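Local structure of glyoxalase family protein (Listeria monocytogenes, 2P7P) at residues A[4-9]-A[51-56]; A[28-33]-A[45-50]; A[81-86]-A[105-110]. The protein probably catalyses the hydration of the antibiotic fosfomycin with the help of bound manganese, as a member of the glyoxalase clan. One frame throughout, in Å; residues are numbered along the deposited sequence.

Interaction 1: residues A[4-9]-A[51-56]; sequences GLSHIT and GLWICI. With MN (manganese (II) ion), chain I; SO4 (sulfate ion), chain H.
His7 holds its imidazole between its own backbone N and carbonyl carbon (chi1 59°), and Trp53 swings its indole to the side remote from its N (chi1 178°), laying the two side chains next to each other, pointing the same way. The imidazole turns its edge to the indole face in an edge-to-face pair, with the centroids of the imidazole and the six-membered ring 4.6 Å apart and the planes at 50°. Nearer the backbone, His7 CB rests over the rim of the same indole face, 3.6 Å from Trp53 CD2, while Ser6 O comes to the indole edge, near its plane. Beside the rings, the parallel strands 4-9 and 52-56, neighbours in one sheet of the glyoxalase-type domain, are joined through both backbone groups of Ile8. Ile8 N reaches Trp53 O at 3.1 Å, and Ile8 O takes a virtually straight bond from Cys55 N at 2.8 Å. One step earlier a water bridges Ser6 O and Trp53 N. Ile8 and Ile54 share one face of the sheet; Thr9 and Cys55 share the other, where Thr9 OG1 donates to sulfate O1. Strand 4-9 also pairs antiparallel with the second subunit, whose Glu118 completes the metal site across the dimer interface, consistent with this family. His7 ND1 gives its hydrogen to Ser6 OG (2.7 Å), close to the ring plane. That bond and the indole restrain the ring's rotation; His7 NE2 binds the manganese at 2.3 Å, and the sulfate on the metal, likely from the crystallisation liquor, may mark where an oxyanion of the substrate could sit.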
loop_
_atom_site.group_PDB
_atom_site.type_symbol
_atom_site.label_atom_id
_atom_site.label_comp_id
_atom_site.label_asym_id
_atom_site.label_seq_id
_atom_site.Cartn_x
_atom_site.Cartn_y
_atom_site.Cartn_z
ATOM N N GLY A 4 -5.231 7.516 -10.592
ATOM C CA GLY A 4 -4.092 7.436 -9.706
ATOM C C GLY A 4 -4.495 6.745 -8.424
ATOM O O GLY A 4 -5.463 5.984 -8.395
ATOM N N LEU A 5 -3.750 7.021 -7.360
ATOM C CA LEU A 5 -4.019 6.429 -6.059
ATOM C C LEU A 5 -5.072 7.248 -5.330
ATOM O O LEU A 5 -5.008 8.473 -5.317
ATOM C CB LEU A 5 -2.736 6.399 -5.234
ATOM C CG LEU A 5 -2.752 5.656 -3.904
ATOM C CD1 LEU A 5 -3.062 4.174 -4.120
ATOM C CD2 LEU A 5 -1.389 5.829 -3.252
ATOM N N SER A 6 -6.050 6.575 -4.735
ATOM C CA SER A 6 -7.082 7.278 -3.995
ATOM C C SER A 6 -6.667 7.373 -2.531
ATOM O O SER A 6 -6.574 8.464 -1.968
ATOM C CB SER A 6 -8.416 6.543 -4.099
ATOM O OG SER A 6 -9.393 7.153 -3.268
ATOM N N HIS A 7 -6.412 6.224 -1.921
ATOM C CA HIS A 7 -6.019 6.186 -0.522
ATOM C C HIS A 7 -5.674 4.770 -0.100
ATOM O O HIS A 7 -5.859 3.819 -0.863
ATOM C CB HIS A 7 -7.161 6.701 0.366
ATOM C CG HIS A 7 -8.431 5.913 0.243
ATOM N ND1 HIS A 7 -9.333 6.104 -0.783
ATOM C CD2 HIS A 7 -8.951 4.936 1.021
ATOM C CE1 HIS A 7 -10.356 5.282 -0.628
ATOM N NE2 HIS A 7 -10.149 4.561 0.460
ATOM N N ILE A 8 -5.167 4.648 1.122
ATOM C CA ILE A 8 -4.817 3.362 1.707
ATOM C C ILE A 8 -5.495 3.328 3.069
ATOM O O ILE A 8 -5.413 4.286 3.843
ATOM C CB ILE A 8 -3.295 3.211 1.891
ATOM C CG1 ILE A 8 -2.608 3.176 0.525
ATOM C CG2 ILE A 8 -2.983 1.944 2.666
ATOM C CD1 ILE A 8 -1.096 3.152 0.610
ATOM N N THR A 9 -6.185 2.232 3.351
ATOM C CA THR A 9 -6.887 2.084 4.610
ATOM C C THR A 9 -6.284 0.954 5.418
ATOM O O THR A 9 -6.154 -0.159 4.923
ATOM C CB THR A 9 -8.378 1.793 4.369
ATOM O OG1 THR A 9 -9.023 2.972 3.873
ATOM C CG2 THR A 9 -9.059 1.339 5.651
ATOM N N GLY A 51 1.534 13.700 0.761
ATOM C CA GLY A 51 0.624 13.671 -0.373
ATOM C C GLY A 51 -0.430 12.579 -0.312
ATOM O O GLY A 51 -1.574 12.777 -0.716
ATOM N N LEU A 52 -0.049 11.421 0.208
ATOM C CA LEU A 52 -0.961 10.294 0.291
ATOM C C LEU A 52 -2.075 10.423 1.322
ATOM O O LEU A 52 -1.867 10.899 2.434
ATOM C CB LEU A 52 -0.161 9.019 0.551
ATOM C CG LEU A 52 0.943 8.809 -0.490
ATOM C CD1 LEU A 52 1.558 7.433 -0.302
ATOM C CD2 LEU A 52 0.367 8.938 -1.902
ATOM N N TRP A 53 -3.263 9.985 0.928
ATOM C CA TRP A 53 -4.438 10.004 1.785
ATOM C C TRP A 53 -4.449 8.675 2.548
ATOM O O TRP A 53 -4.790 7.638 1.992
ATOM C CB TRP A 53 -5.685 10.157 0.905
ATOM C CG TRP A 53 -7.006 10.145 1.617
ATOM C CD1 TRP A 53 -7.221 10.300 2.954
ATOM C CD2 TRP A 53 -8.307 10.002 1.016
ATOM N NE1 TRP A 53 -8.569 10.261 3.227
ATOM C CE2 TRP A 53 -9.258 10.080 2.057
ATOM C CE3 TRP A 53 -8.758 9.816 -0.298
ATOM C CZ2 TRP A 53 -10.637 9.978 1.825
ATOM C CZ3 TRP A 53 -10.129 9.716 -0.528
ATOM C CH2 TRP A 53 -11.051 9.797 0.529
ATOM N N ILE A 54 -4.044 8.705 3.813
ATOM C CA ILE A 54 -4.009 7.499 4.642
ATOM C C ILE A 54 -5.186 7.497 5.620
ATOM O O ILE A 54 -5.389 8.459 6.353
ATOM C CB ILE A 54 -2.693 7.420 5.461
ATOM C CG1 ILE A 54 -1.481 7.600 4.539
ATOM C CG2 ILE A 54 -2.605 6.085 6.196
ATOM C CD1 ILE A 54 -1.326 6.518 3.483
ATOM N N CYS A 55 -5.963 6.419 5.621
ATOM C CA CYS A 55 -7.109 6.301 6.517
ATOM C C CYS A 55 -6.877 5.197 7.526
ATOM O O CYS A 55 -6.390 4.122 7.182
ATOM C CB CYS A 55 -8.384 5.986 5.730
ATOM S SG CYS A 55 -8.846 7.247 4.528
ATOM N N ILE A 56 -7.230 5.464 8.778
ATOM C CA ILE A 56 -7.070 4.483 9.840
ATOM C C ILE A 56 -8.431 4.218 10.454
ATOM O O ILE A 56 -9.174 5.147 10.752
ATOM C CB ILE A 56 -6.121 4.993 10.941
ATOM C CG1 ILE A 56 -4.757 5.342 10.340
ATOM C CG2 ILE A 56 -5.953 3.935 12.017
ATOM C CD1 ILE A 56 -4.016 4.162 9.746
HETATM MN MN MN I . -11.644 2.927 1.064
HETATM S S SO4 H . -12.314 4.552 3.970
HETATM O O1 SO4 H . -11.334 4.212 2.931
HETATM O O2 SO4 H . -11.590 5.073 5.148
HETATM O O3 SO4 H . -13.245 5.582 3.479
HETATM O O4 SO4 H . -13.077 3.338 4.323
HETATM O O HOH W 1 -3.832 8.979 -1.763
#

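Interaction 2: residues A[28-33]-A[45-50]; sequences AEEIYS and KFFLIA
Tyr32 slides the CD2 corner of its ring over one face of Phe46, offset toward the rim, with Tyr32 CD2 3.4 Å from Phe46 CD1. The two side chains lie side by side and point the same way, while the ring planes are inclined by 32°, so this is an oblique overlap. Different first torsions bring this about: Tyr32 places CG far from its backbone N (chi1 178°), Phe46 places CG far from its carbonyl carbon (chi1 -60°), and the two rings converge on the same face of the sheet. Phe46 also presents itself edge-to-face with Trp53 of the next strand and lies near a bound sulfate and Glu44, the probable proton acceptor. The backbone beneath is a beta hairpin, strand 29-33 returning as strand 45-49, and a classic beta bulge interrupts its register. Ile31 and Tyr32 both face Phe46, whose O accepts a sound bond from Ile31 N at 3.0 Å and a weak one from Tyr32 N. Beyond the bulge, Phe46 N bonds to Tyr32 O; before it, Glu29 and Leu48 form a hydrogen-bonded pair. On the other face, Glu30, its chain extended, passes slantwise over Phe47, with Glu30 CB near Phe47 CD2 and CE2, and sets its carboxylate steeply against the ring plane. Glu30 OE1 then lies against the aliphatic end of Lys45, 3.3 Å from Lys45 CE, with only a long salt bridge of 3.7 Å to Lys45 NZ. Ser33 OG touches the same Lys45 CE at 3.1 Å. At the opposite end of the hairpin, Ala28 CB tucks against Ile49 CG1 at 3.6 Å, beside Leu22 of helix 15-25. Ile31 CG1 meets Leu48 CG at 4.0 Å, where Leu124 and Leu128 of the second subunit come in to cover them.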
loop_
_atom_site.group_PDB
_atom_site.type_symbol
_atom_site.label_atom_id
_atom_site.label_comp_id
_atom_site.label_asym_id
_atom_site.label_seq_id
_atom_site.Cartn_x
_atom_site.Cartn_y
_atom_site.Cartn_z
ATOM N N ALA A 28 2.495 12.785 10.108
ATOM C CA ALA A 28 1.148 12.692 9.564
ATOM C C ALA A 28 0.270 13.874 9.935
ATOM O O ALA A 28 0.207 14.278 11.096
ATOM C CB ALA A 28 0.494 11.403 10.011
ATOM N N GLU A 29 -0.414 14.422 8.933
ATOM C CA GLU A 29 -1.302 15.553 9.130
ATOM C C GLU A 29 -2.748 15.079 9.227
ATOM O O GLU A 29 -3.343 14.688 8.226
ATOM C CB GLU A 29 -1.177 16.520 7.958
ATOM C CG GLU A 29 -1.706 17.906 8.273
ATOM C CD GLU A 29 -1.897 18.754 7.040
ATOM O OE1 GLU A 29 -1.035 18.697 6.136
ATOM O OE2 GLU A 29 -2.910 19.485 6.987
ATOM N N GLU A 30 -3.315 15.114 10.428
ATOM C CA GLU A 30 -4.697 14.686 10.606
ATOM C C GLU A 30 -5.644 15.700 9.966
ATOM O O GLU A 30 -5.600 16.891 10.273
ATOM C CB GLU A 30 -5.017 14.510 12.094
ATOM C CG GLU A 30 -6.437 14.030 12.369
ATOM C CD GLU A 30 -6.622 13.508 13.786
ATOM O OE1 GLU A 30 -7.776 13.463 14.267
ATOM O OE2 GLU A 30 -5.616 13.130 14.415
ATOM N N ILE A 31 -6.491 15.220 9.059
ATOM C CA ILE A 31 -7.430 16.092 8.375
ATOM C C ILE A 31 -8.861 15.644 8.599
ATOM O O ILE A 31 -9.790 16.257 8.073
ATOM C CB ILE A 31 -7.211 16.105 6.846
ATOM C CG1 ILE A 31 -5.745 15.838 6.494
ATOM C CG2 ILE A 31 -7.658 17.452 6.291
ATOM C CD1 ILE A 31 -4.799 16.984 6.783
ATOM N N TYR A 32 -9.048 14.579 9.371
ATOM C CA TYR A 32 -10.399 14.081 9.613
ATOM C C TYR A 32 -10.496 13.103 10.774
ATOM O O TYR A 32 -9.665 12.215 10.931
ATOM C CB TYR A 32 -10.938 13.406 8.348
ATOM C CG TYR A 32 -12.315 12.832 8.527
ATOM C CD1 TYR A 32 -13.444 13.647 8.465
ATOM C CD2 TYR A 32 -12.493 11.477 8.811
ATOM C CE1 TYR A 32 -14.719 13.125 8.684
ATOM C CE2 TYR A 32 -13.760 10.946 9.032
ATOM C CZ TYR A 32 -14.867 11.773 8.969
ATOM O OH TYR A 32 -16.119 11.251 9.194
ATOM N N SER A 33 -11.534 13.269 11.583
ATOM C CA SER A 33 -11.754 12.397 12.728
ATOM C C SER A 33 -13.247 12.167 12.877
ATOM O O SER A 33 -14.009 13.118 13.006
ATOM C CB SER A 33 -11.200 13.038 14.002
ATOM O OG SER A 33 -11.292 12.143 15.099
ATOM N N LYS A 45 -9.940 7.872 11.419
ATOM C CA LYS A 45 -9.271 9.154 11.227
ATOM C C LYS A 45 -8.507 9.119 9.903
ATOM O O LYS A 45 -7.925 8.099 9.534
ATOM C CB LYS A 45 -8.302 9.446 12.379
ATOM C CG LYS A 45 -8.978 9.860 13.665
ATOM C CD LYS A 45 -7.969 10.205 14.749
ATOM C CE LYS A 45 -8.661 10.817 15.967
ATOM N NZ LYS A 45 -7.723 11.101 17.101
ATOM N N PHE A 46 -8.528 10.240 9.193
ATOM C CA PHE A 46 -7.847 10.354 7.915
ATOM C C PHE A 46 -6.631 11.251 8.061
ATOM O O PHE A 46 -6.687 12.298 8.703
ATOM C CB PHE A 46 -8.802 10.925 6.865
ATOM C CG PHE A 46 -10.034 10.083 6.643
ATOM C CD1 PHE A 46 -11.099 10.571 5.901
ATOM C CD2 PHE A 46 -10.120 8.792 7.177
ATOM C CE1 PHE A 46 -12.238 9.786 5.691
ATOM C CE2 PHE A 46 -11.256 7.998 6.974
ATOM C CZ PHE A 46 -12.314 8.494 6.231
ATOM N N PHE A 47 -5.525 10.834 7.466
ATOM C CA PHE A 47 -4.306 11.613 7.544
ATOM C C PHE A 47 -3.721 11.869 6.169
ATOM O O PHE A 47 -4.059 11.199 5.198
ATOM C CB PHE A 47 -3.262 10.887 8.392
ATOM C CG PHE A 47 -3.759 10.460 9.740
ATOM C CD1 PHE A 47 -4.416 9.245 9.901
ATOM C CD2 PHE A 47 -3.549 11.260 10.855
ATOM C CE1 PHE A 47 -4.859 8.823 11.159
ATOM C CE2 PHE A 47 -3.985 10.854 12.119
ATOM C CZ PHE A 47 -4.642 9.630 12.273
ATOM N N LEU A 48 -2.854 12.870 6.098
ATOM C CA LEU A 48 -2.158 13.198 4.874
ATOM C C LEU A 48 -0.695 12.926 5.192
ATOM O O LEU A 48 -0.104 13.584 6.043
ATOM C CB LEU A 48 -2.326 14.669 4.515
ATOM C CG LEU A 48 -3.325 15.068 3.431
ATOM C CD1 LEU A 48 -3.097 16.539 3.108
ATOM C CD2 LEU A 48 -3.137 14.222 2.171
ATOM N N ILE A 49 -0.118 11.932 4.533
ATOM C CA ILE A 49 1.280 11.604 4.753
ATOM C C ILE A 49 1.981 11.724 3.410
ATOM O O ILE A 49 1.799 10.888 2.524
ATOM C CB ILE A 49 1.426 10.179 5.314
ATOM C CG1 ILE A 49 0.784 10.117 6.701
ATOM C CG2 ILE A 49 2.890 9.782 5.363
ATOM C CD1 ILE A 49 0.758 8.743 7.314
ATOM N N ALA A 50 2.759 12.792 3.264
ATOM C CA ALA A 50 3.495 13.067 2.035
ATOM C C ALA A 50 2.615 12.925 0.796
ATOM O O ALA A 50 2.911 12.134 -0.103
ATOM C CB ALA A 50 4.705 12.144 1.928
#

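Interaction 3: residues A[81-86]-A[105-110]; sequences EYTERI and RSIYFY
This is apolar helix-on-sheet packing: helix 81-86 lies against one face of strand 106-110, an outer strand of the three-stranded sheet within this chain. The two axes come within 9.8 Å and run almost in the same direction, 14° apart, a spacing bridged by side chains. Ile86 does most of the work. With CG1 beside the backbone N and the chain extended beyond it (chi2 174°), its CD1 methyl is carried over the face of the Phe109 ring, displaced toward the rim at CD2, the two side chains meeting at about a right angle. The result is a CH-pi contact: Ile86 CD1 sits 3.6 Å from the centroid of the Phe109 ring and comes tightly to Phe109 CD2 at 3.3 Å. The same methyl touches Ile107 CG2 at 4.1 Å, so it spans both inward-facing residues of the strand. Ile107 answers with its own CD1, which touches both Tyr82 CB (3.7 Å) and Thr83 OG1 (3.6 Å). That hydroxyl meets only carbon here; its hydrogen bond goes to Val79 O one turn earlier in the helix. Around this row, Phe117 and Leu119 of strand 116-120 lie beside Phe109, Met93 covers Thr83 and Ile86 from a loop, and Phe21 and Ile25 of helix 15-25 also touch Phe109, so side chains from two helices and the sheet meet at this ring.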
loop_
_atom_site.group_PDB
_atom_site.type_symbol
_atom_site.label_atom_id
_atom_site.label_comp_id
_atom_site.label_asym_id
_atom_site.label_seq_id
_atom_site.Cartn_x
_atom_site.Cartn_y
_atom_site.Cartn_z
ATOM N N GLU A 81 18.981 9.579 10.743
ATOM C CA GLU A 81 18.013 10.328 11.537
ATOM C C GLU A 81 16.709 9.574 11.745
ATOM O O GLU A 81 16.163 9.562 12.851
ATOM C CB GLU A 81 17.716 11.690 10.906
ATOM C CG GLU A 81 18.936 12.579 10.709
ATOM C CD GLU A 81 18.586 14.059 10.563
ATOM O OE1 GLU A 81 17.493 14.391 10.056
ATOM O OE2 GLU A 81 19.425 14.895 10.948
ATOM N N TYR A 82 16.199 8.947 10.691
ATOM C CA TYR A 82 14.956 8.198 10.818
ATOM C C TYR A 82 15.154 6.949 11.671
ATOM O O TYR A 82 14.262 6.559 12.416
ATOM C CB TYR A 82 14.401 7.828 9.441
ATOM C CG TYR A 82 13.487 8.887 8.878
ATOM C CD1 TYR A 82 13.929 9.779 7.898
ATOM C CD2 TYR A 82 12.180 9.014 9.348
ATOM C CE1 TYR A 82 13.085 10.776 7.397
ATOM C CE2 TYR A 82 11.331 10.003 8.867
ATOM C CZ TYR A 82 11.789 10.883 7.891
ATOM O OH TYR A 82 10.942 11.869 7.437
ATOM N N THR A 83 16.322 6.326 11.561
ATOM C CA THR A 83 16.626 5.134 12.350
ATOM C C THR A 83 16.617 5.528 13.828
ATOM O O THR A 83 16.217 4.751 14.700
ATOM C CB THR A 83 18.025 4.562 11.981
ATOM O OG1 THR A 83 18.001 4.082 10.633
ATOM C CG2 THR A 83 18.420 3.427 12.914
ATOM N N GLU A 84 17.054 6.755 14.091
ATOM C CA GLU A 84 17.114 7.292 15.441
ATOM C C GLU A 84 15.708 7.586 15.965
ATOM O O GLU A 84 15.376 7.227 17.093
ATOM C CB GLU A 84 17.951 8.572 15.439
ATOM C CG GLU A 84 18.271 9.120 16.811
ATOM C CD GLU A 84 19.170 8.196 17.604
ATOM O OE1 GLU A 84 20.170 7.700 17.029
ATOM O OE2 GLU A 84 18.879 7.979 18.800
ATOM N N ARG A 85 14.891 8.240 15.140
ATOM C CA ARG A 85 13.525 8.593 15.508
ATOM C C ARG A 85 12.687 7.366 15.791
ATOM O O ARG A 85 11.811 7.384 16.649
ATOM C CB ARG A 85 12.850 9.388 14.396
ATOM C CG ARG A 85 13.437 10.759 14.144
ATOM C CD ARG A 85 12.843 11.373 12.874
ATOM N NE ARG A 85 11.418 11.665 12.987
ATOM C CZ ARG A 85 10.738 12.373 12.092
ATOM N NH1 ARG A 85 11.361 12.848 11.022
ATOM N NH2 ARG A 85 9.450 12.634 12.272
ATOM N N ILE A 86 12.940 6.307 15.035
ATOM C CA ILE A 86 12.218 5.060 15.199
ATOM C C ILE A 86 12.723 4.347 16.451
ATOM O O ILE A 86 11.940 3.842 17.251
ATOM C CB ILE A 86 12.412 4.182 13.960
ATOM C CG1 ILE A 86 11.479 4.667 12.846
ATOM C CG2 ILE A 86 12.183 2.738 14.298
ATOM C CD1 ILE A 86 11.679 3.964 11.525
ATOM N N ARG A 105 19.518 2.323 0.240
ATOM C CA ARG A 105 19.314 2.035 1.662
ATOM C C ARG A 105 17.826 2.040 2.026
ATOM O O ARG A 105 17.047 2.847 1.512
ATOM C CB ARG A 105 20.040 3.072 2.527
ATOM C CG ARG A 105 21.520 3.247 2.229
ATOM C CD ARG A 105 22.411 2.429 3.153
ATOM N NE ARG A 105 22.317 2.829 4.563
ATOM C CZ ARG A 105 22.443 4.078 5.017
ATOM N NH1 ARG A 105 22.664 5.082 4.175
ATOM N NH2 ARG A 105 22.364 4.322 6.321
ATOM N N SER A 106 17.440 1.143 2.926
ATOM C CA SER A 106 16.056 1.043 3.369
ATOM C C SER A 106 15.959 0.782 4.875
ATOM O O SER A 106 16.885 0.253 5.482
ATOM C CB SER A 106 15.344 -0.102 2.636
ATOM O OG SER A 106 14.986 0.232 1.310
ATOM N N ILE A 107 14.830 1.162 5.464
ATOM C CA ILE A 107 14.562 0.922 6.878
ATOM C C ILE A 107 13.216 0.192 6.935
ATOM O O ILE A 107 12.236 0.661 6.362
ATOM C CB ILE A 107 14.399 2.238 7.695
ATOM C CG1 ILE A 107 15.592 3.163 7.488
ATOM C CG2 ILE A 107 14.307 1.914 9.173
ATOM C CD1 ILE A 107 15.422 4.503 8.156
ATOM N N TYR A 108 13.159 -0.948 7.613
ATOM C CA TYR A 108 11.894 -1.675 7.723
ATOM C C TYR A 108 11.455 -1.723 9.169
ATOM O O TYR A 108 12.252 -2.008 10.056
ATOM C CB TYR A 108 12.034 -3.099 7.186
ATOM C CG TYR A 108 12.060 -3.190 5.678
ATOM C CD1 TYR A 108 13.264 -3.232 4.978
ATOM C CD2 TYR A 108 10.875 -3.250 4.953
ATOM C CE1 TYR A 108 13.281 -3.343 3.588
ATOM C CE2 TYR A 108 10.882 -3.355 3.574
ATOM C CZ TYR A 108 12.081 -3.402 2.899
ATOM O OH TYR A 108 12.064 -3.503 1.528
ATOM N N PHE A 109 10.183 -1.434 9.407
ATOM C CA PHE A 109 9.661 -1.436 10.768
ATOM C C PHE A 109 8.160 -1.637 10.740
ATOM O O PHE A 109 7.516 -1.430 9.707
ATOM C CB PHE A 109 10.018 -0.116 11.467
ATOM C CG PHE A 109 9.395 1.106 10.829
ATOM C CD1 PHE A 109 8.213 1.642 11.324
ATOM C CD2 PHE A 109 9.990 1.718 9.729
ATOM C CE1 PHE A 109 7.633 2.770 10.736
ATOM C CE2 PHE A 109 9.420 2.835 9.140
ATOM C CZ PHE A 109 8.236 3.367 9.644
ATOM N N TYR A 110 7.604 -2.062 11.867
ATOM C CA TYR A 110 6.163 -2.298 11.970
ATOM C C TYR A 110 5.478 -1.209 12.782
ATOM O O TYR A 110 6.127 -0.370 13.396
ATOM C CB TYR A 110 5.870 -3.625 12.680
ATOM C CG TYR A 110 6.258 -4.878 11.936
ATOM C CD1 TYR A 110 7.564 -5.373 11.983
ATOM C CD2 TYR A 110 5.317 -5.572 11.178
ATOM C CE1 TYR A 110 7.922 -6.536 11.285
ATOM C CE2 TYR A 110 5.662 -6.725 10.480
ATOM C CZ TYR A 110 6.962 -7.199 10.536
ATOM O OH TYR A 110 7.296 -8.326 9.821
#

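How the interactions relate
Interactions 1 and 2 build one four-stranded sheet: strand 52-58 of interaction 1 neighbours strand 44-49 of interaction 2, and Ile54 O to Phe47 N and Ile56 N to Lys45 O probably bond them. Cys55 SG packs on Phe46 CD2, linking the sulfate-bearing face of interaction 1 to the hairpin's aromatic face. Interaction 1 is buried and includes a metal ligand; interaction 2, at the sheet's outer strand, is partly exposed and mixes aromatic overlap with charged side chains. Interaction 3 lies on the opposite side of the chain's centre, about 21 Å from each between centres, and is buried but purely apolar across its segments, joining a helix to the other sheet.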